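Local coordinates for pyridoxal phosphate homeostasis protein (Bifidobacterium adolescentis ATCC 15703, PDB 3CPG) that probably binds pyridoxal 5'-phosphate and takes part in keeping the cellular level of this cofactor balanced, at residues Leu165-Ser170 against Ala181-Ile186. Sequence-based numbering, arbitrary orientation.
Sequences LEVNES and AHAIRI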
ATOM      1  N   LEU A 165      -9.144   2.644   2.801  1.00  4.57           N
ATOM      2  CA  LEU A 165      -9.810   3.918   2.579  1.00  4.86           C
ATOM      3  C   LEU A 165      -8.717   4.973   2.616  1.00  4.59           C
ATOM      4  O   LEU A 165      -8.020   5.132   3.623  1.00  3.60           O
ATOM      5  CB  LEU A 165     -10.845   4.194   3.675  1.00  5.36           C
ATOM      6  CG  LEU A 165     -11.424   5.614   3.719  1.00  4.87           C
ATOM      7  CD1 LEU A 165     -12.084   5.963   2.383  1.00  4.90           C
ATOM      8  CD2 LEU A 165     -12.428   5.708   4.860  1.00  7.34           C
ATOM      9  N   GLU A 166      -8.555   5.673   1.499  1.00  4.61           N
ATOM     10  CA  GLU A 166      -7.543   6.711   1.369  1.00  5.28           C
ATOM     11  C   GLU A 166      -8.114   8.010   1.908  1.00  5.29           C
ATOM     12  O   GLU A 166      -9.130   8.493   1.411  1.00  6.84           O
ATOM     13  CB  GLU A 166      -7.176   6.883  -0.104  1.00  6.03           C
ATOM     14  CG  GLU A 166      -6.094   7.904  -0.380  1.00  8.51           C
ATOM     15  CD  GLU A 166      -5.914   8.134  -1.866  1.00 12.14           C
ATOM     16  OE1 GLU A 166      -6.826   8.713  -2.494  1.00 19.48           O
ATOM     17  OE2 GLU A 166      -4.872   7.725  -2.406  1.00 17.97           O
ATOM     18  N   VAL A 167      -7.453   8.574   2.912  1.00  4.63           N
ATOM     19  CA  VAL A 167      -7.913   9.811   3.522  1.00  4.98           C
ATOM     20  C   VAL A 167      -6.954  10.957   3.233  1.00  5.98           C
ATOM     21  O   VAL A 167      -5.737  10.778   3.245  1.00  6.75           O
ATOM     22  CB  VAL A 167      -8.043   9.657   5.056  1.00  5.09           C
ATOM     23  CG1 VAL A 167      -8.596  10.940   5.665  1.00  4.40           C
ATOM     24  CG2 VAL A 167      -8.943   8.480   5.386  1.00  4.70           C
ATOM     25  N   ASN A 168      -7.514  12.133   2.975  1.00  5.19           N
ATOM     26  CA  ASN A 168      -6.711  13.317   2.694  1.00  6.11           C
ATOM     27  C   ASN A 168      -6.311  13.936   4.029  1.00  7.16           C
ATOM     28  O   ASN A 168      -7.153  14.483   4.739  1.00  7.62           O
ATOM     29  CB  ASN A 168      -7.529  14.323   1.878  1.00  8.47           C
ATOM     30  CG  ASN A 168      -6.757  15.596   1.563  1.00  8.83           C
ATOM     31  OD1 ASN A 168      -5.629  15.789   2.016  1.00  9.11           O
ATOM     32  ND2 ASN A 168      -7.374  16.477   0.784  1.00 11.75           N
ATOM     33  N   GLU A 169      -5.029  13.834   4.370  1.00  6.29           N
ATOM     34  CA  GLU A 169      -4.514  14.388   5.623  1.00  8.12           C
ATOM     35  C   GLU A 169      -3.560  15.548   5.339  1.00 10.21           C
ATOM     36  O   GLU A 169      -2.790  15.955   6.211  1.00 12.30           O
ATOM     37  CB  GLU A 169      -3.762  13.305   6.407  1.00  7.70           C
ATOM     38  CG  GLU A 169      -4.591  12.067   6.730  1.00  7.15           C
ATOM     39  CD  GLU A 169      -5.544  12.282   7.894  1.00  7.76           C
ATOM     40  OE1 GLU A 169      -5.704  13.443   8.327  1.00  8.33           O
ATOM     41  OE2 GLU A 169      -6.134  11.287   8.373  1.00  7.85           O
ATOM     42  N   SER A 170      -3.620  16.081   4.124  1.00 11.20           N
ATOM     43  CA  SER A 170      -2.728  17.167   3.719  1.00 13.07           C
ATOM     44  C   SER A 170      -3.153  18.552   4.186  1.00 15.00           C
ATOM     45  O   SER A 170      -2.327  19.462   4.266  1.00 14.97           O
ATOM     46  CB  SER A 170      -2.593  17.198   2.199  1.00 11.76           C
ATOM     47  OG  SER A 170      -3.778  17.697   1.600  1.00 14.18           O
ATOM     48  N   ALA A 181     -13.045  14.408   7.943  1.00 10.52           N
ATOM     49  CA  ALA A 181     -14.184  14.352   8.857  1.00 11.10           C
ATOM     50  C   ALA A 181     -15.209  13.292   8.463  1.00 12.20           C
ATOM     51  O   ALA A 181     -15.940  12.782   9.314  1.00 12.93           O
ATOM     52  CB  ALA A 181     -14.855  15.727   8.945  1.00 11.33           C
ATOM     53  N   HIS A 182     -15.259  12.955   7.177  1.00 11.91           N
ATOM     54  CA  HIS A 182     -16.207  11.958   6.691  1.00 12.11           C
ATOM     55  C   HIS A 182     -15.657  10.532   6.616  1.00 11.21           C
ATOM     56  O   HIS A 182     -16.389   9.612   6.264  1.00 11.41           O
ATOM     57  CB  HIS A 182     -16.732  12.365   5.306  1.00 14.80           C
ATOM     58  CG  HIS A 182     -17.557  13.615   5.313  1.00 18.50           C
ATOM     59  ND1 HIS A 182     -17.033  14.853   5.613  1.00 21.21           N
ATOM     60  CD2 HIS A 182     -18.871  13.817   5.055  1.00 20.95           C
ATOM     61  CE1 HIS A 182     -17.987  15.763   5.541  1.00 21.52           C
ATOM     62  NE2 HIS A 182     -19.113  15.161   5.204  1.00 21.22           N
ATOM     63  N   ALA A 183     -14.384  10.347   6.959  1.00  9.74           N
ATOM     64  CA  ALA A 183     -13.753   9.026   6.892  1.00  9.86           C
ATOM     65  C   ALA A 183     -14.506   7.889   7.581  1.00 10.32           C
ATOM     66  O   ALA A 183     -14.659   6.814   7.009  1.00 10.15           O
ATOM     67  CB  ALA A 183     -12.332   9.096   7.444  1.00  9.39           C
ATOM     68  N   ILE A 184     -14.959   8.110   8.811  1.00  9.46           N
ATOM     69  CA  ILE A 184     -15.671   7.058   9.530  1.00 11.40           C
ATOM     70  C   ILE A 184     -16.943   6.640   8.803  1.00 11.02           C
ATOM     71  O   ILE A 184     -17.199   5.448   8.622  1.00 10.88           O
ATOM     72  CB  ILE A 184     -16.033   7.498  10.963  1.00 12.23           C
ATOM     73  CG1 ILE A 184     -14.765   7.871  11.731  1.00 14.06           C
ATOM     74  CG2 ILE A 184     -16.765   6.370  11.679  1.00 13.94           C
ATOM     75  CD1 ILE A 184     -15.032   8.425  13.121  1.00 16.36           C
ATOM     76  N   ARG A 185     -17.732   7.626   8.385  1.00 11.80           N
ATOM     77  CA  ARG A 185     -18.984   7.385   7.671  1.00 12.96           C
ATOM     78  C   ARG A 185     -18.743   6.601   6.381  1.00 12.43           C
ATOM     79  O   ARG A 185     -19.449   5.638   6.086  1.00 12.12           O
ATOM     80  CB  ARG A 185     -19.658   8.719   7.334  1.00 17.19           C
ATOM     81  CG  ARG A 185     -20.967   8.585   6.566  1.00 23.05           C
ATOM     82  CD  ARG A 185     -21.311   9.879   5.831  1.00 28.21           C
ATOM     83  NE  ARG A 185     -20.314  10.202   4.809  1.00 32.61           N
ATOM     84  CZ  ARG A 185     -20.390  11.246   3.989  1.00 33.39           C
ATOM     85  NH1 ARG A 185     -21.419  12.080   4.063  1.00 35.58           N
ATOM     86  NH2 ARG A 185     -19.437  11.456   3.090  1.00 34.75           N
ATOM     87  N   ILE A 186     -17.744   7.023   5.612  1.00  9.92           N
ATOM     88  CA  ILE A 186     -17.414   6.359   4.355  1.00  9.35           C
ATOM     89  C   ILE A 186     -16.951   4.926   4.596  1.00 10.13           C
ATOM     90  O   ILE A 186     -17.333   4.010   3.868  1.00 10.13           O
ATOM     91  CB  ILE A 186     -16.306   7.124   3.606  1.00  8.59           C
ATOM     92  CG1 ILE A 186     -16.829   8.503   3.194  1.00  9.10           C
ATOM     93  CG2 ILE A 186     -15.842   6.326   2.397  1.00 10.08           C
ATOM     94  CD1 ILE A 186     -15.764   9.446   2.661  1.00  9.33           C
TER
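The CA atoms of Val167 and Ala183, 6.8 Å apart, are the nearest CA pair where the chain leaving strand 161-166 passes the first turn of helix 183-191. That separation leaves room for side chains between the backbones; the side-chain contacts are all between methyl groups, and one methyl also touches a helix carbonyl oxygen. With CG anti to the backbone N (chi1 169°) and CB directed at the helix, Leu165 extends its two methyls to Ala183 and Ile186: CD1 meets Ile186 CG2 at 3.8 Å, while CD2 lies 3.3 Å from Ala183 O, a carbon-oxygen contact. The side chains of Leu165 and Ile186 cross at about a right angle. Val167 adds the other end of the patch, its CG2 resting 4.0 Å from Ala183 CB. Strand 161-166, helix 183-191 and strand 196-202 form a beta-alpha-beta unit of the TIM barrel, and this contact packs the start of the helix onto the C-terminal part of the strand and the residue that follows; Leu165 also touches Ala187 and Ile190 farther along the helix. From helix 211-231, Leu221 touches Val167 and Thr224 touches Ala183. Beyond the packed residues, Asn168 OD1 accepts from Ser170 N at 2.9 Å, closing an Asx turn, and from Ser170 OG at 2.7 Å, in the carbonyl plane on a lone pair. Asn168 ND2 donates to Glu172 O, which should hold the amide in one orientation.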